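Local atomic coordinates of GH86A beta-porphyranase (Bacteroides plebeius, PDB entry 4AW7), a protein that hydrolyses the red-algal polysaccharide porphyran at beta-1,4 linkages between D-galactose and L-galactose-6-sulfate, releasing mostly a sulfated disaccharide. Residues 507-512 and 549-554. Numbering follows the deposited sequence. Where two conformers were deposited one is given.
Sequences LRMSIG and GMIEVP
Met550, paired with Ser510 at a non-hydrogen-bonded site, reaches diagonally to Arg508, an example of one long side chain packing on two residues of an antiparallel partner. Its CG stands anti to the backbone N (chi1 -174°), and bends at chi2 and chi3 then carry the thioether over Arg508, with Met550 SD 3.7 Å from Arg508 CB. The methyl Met550 CE ends above one face of the guanidinium, toward its rim, 3.7 Å from Arg508 NH1. At the root of the same side chain Met550 CB packs closely on Ser510 OG, 3.2 Å away. Arg508 NE and NH2 form salt bridges with Asp252 and Glu248 of helix 245-262, which hold the guanidinium under that methyl. Replacing Met550 by alanine removes SD and CE, which would probably bare that guanidinium face and open a gap against Arg508 CB. On the other face of the sheet Met509 and Ile551 run side by side, the methionine curling at chi3 to bring Met509 CE 4.1 Å from Ile551 CB; Val553 sets its CB against Leu507 CB at the same distance. Six backbone hydrogen bonds join the strands in three reciprocal pairs, among them a nearly straight one from Ile551 N to Met509 O (2.8 Å, 174°). Leu507 and Met509 also touch strand 563-570 of a second sheet. Strands 503-514 and 546-555 thus form an antiparallel edge pair in the C-terminal beta-sandwich, one face turned to its core and the other docked on helix 245-262 of the catalytic beta/alpha barrel.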
# COMPACT_ATOMS: atom_id res chain seq x y z
N LEU A 507 15.99 2.75 13.08
CA LEU A 507 15.08 3.87 13.26
C LEU A 507 14.51 4.24 11.89
O LEU A 507 15.26 4.43 10.92
CB LEU A 507 15.87 5.06 13.82
CG LEU A 507 15.12 6.40 13.85
CD1 LEU A 507 13.98 6.41 14.83
CD2 LEU A 507 16.14 7.50 14.11
N ARG A 508 13.17 4.34 11.81
CA ARG A 508 12.50 4.86 10.61
C ARG A 508 12.22 6.32 10.90
O ARG A 508 11.27 6.66 11.62
CB ARG A 508 11.22 4.10 10.40
CG ARG A 508 11.39 2.61 10.17
CD ARG A 508 10.10 1.88 10.05
NE ARG A 508 9.25 2.30 8.93
CZ ARG A 508 9.31 1.82 7.72
NH1 ARG A 508 10.16 0.89 7.38
NH2 ARG A 508 8.44 2.30 6.83
N MET A 509 13.07 7.20 10.35
CA MET A 509 13.01 8.63 10.62
C MET A 509 12.36 9.32 9.43
O MET A 509 12.98 9.37 8.36
CB MET A 509 14.44 9.14 10.82
CG MET A 509 14.56 10.63 10.95
SD MET A 509 16.22 11.28 11.13
CE MET A 509 16.89 10.90 9.51
N SER A 510 11.16 9.84 9.63
CA SER A 510 10.46 10.54 8.55
C SER A 510 10.53 12.04 8.77
O SER A 510 10.21 12.51 9.88
CB SER A 510 9.02 10.05 8.39
OG SER A 510 8.94 8.68 7.99
N ILE A 511 10.91 12.73 7.69
CA ILE A 511 11.08 14.18 7.72
C ILE A 511 10.42 14.79 6.50
O ILE A 511 10.42 14.23 5.41
CB ILE A 511 12.56 14.61 7.83
CG1 ILE A 511 13.37 14.10 6.66
CG2 ILE A 511 13.15 14.14 9.18
CD1 ILE A 511 14.85 14.62 6.63
N GLY A 512 9.87 15.99 6.70
CA GLY A 512 9.41 16.87 5.62
C GLY A 512 10.19 18.17 5.79
O GLY A 512 10.02 18.88 6.78
N GLY A 549 10.08 12.09 3.23
CA GLY A 549 10.55 10.72 3.09
C GLY A 549 11.00 10.14 4.41
O GLY A 549 11.40 10.88 5.32
N MET A 550 10.95 8.81 4.48
CA MET A 550 11.44 8.04 5.58
C MET A 550 12.85 7.54 5.24
O MET A 550 13.07 6.92 4.20
CB MET A 550 10.49 6.86 5.79
CG MET A 550 10.79 5.99 7.04
SD MET A 550 12.24 4.88 6.94
CE MET A 550 11.72 3.77 5.61
N ILE A 551 13.81 7.89 6.10
CA ILE A 551 15.20 7.48 5.99
C ILE A 551 15.45 6.47 7.09
O ILE A 551 15.27 6.79 8.27
CB ILE A 551 16.15 8.69 6.08
CG1 ILE A 551 15.86 9.70 4.97
CG2 ILE A 551 17.62 8.23 6.01
CD1 ILE A 551 16.55 11.05 5.12
N GLU A 552 15.86 5.27 6.72
CA GLU A 552 16.20 4.27 7.73
C GLU A 552 17.58 4.49 8.29
O GLU A 552 18.52 4.79 7.56
CB GLU A 552 16.23 2.88 7.13
CG GLU A 552 14.93 2.40 6.61
CD GLU A 552 15.09 1.10 5.82
OE1 GLU A 552 15.68 1.07 4.68
OE2 GLU A 552 14.62 0.09 6.40
N VAL A 553 17.69 4.32 9.60
CA VAL A 553 18.99 4.43 10.27
C VAL A 553 19.21 3.11 11.03
O VAL A 553 18.75 2.97 12.15
CB VAL A 553 19.00 5.62 11.22
CG1 VAL A 553 20.36 5.73 11.92
CG2 VAL A 553 18.63 6.90 10.48
N PRO A 554 19.88 2.13 10.36
CA PRO A 554 20.17 0.88 11.08
C PRO A 554 21.16 1.09 12.19
O PRO A 554 22.03 1.94 12.09
CB PRO A 554 20.74 -0.04 10.02
CG PRO A 554 20.73 0.68 8.74
CD PRO A 554 20.30 2.07 8.95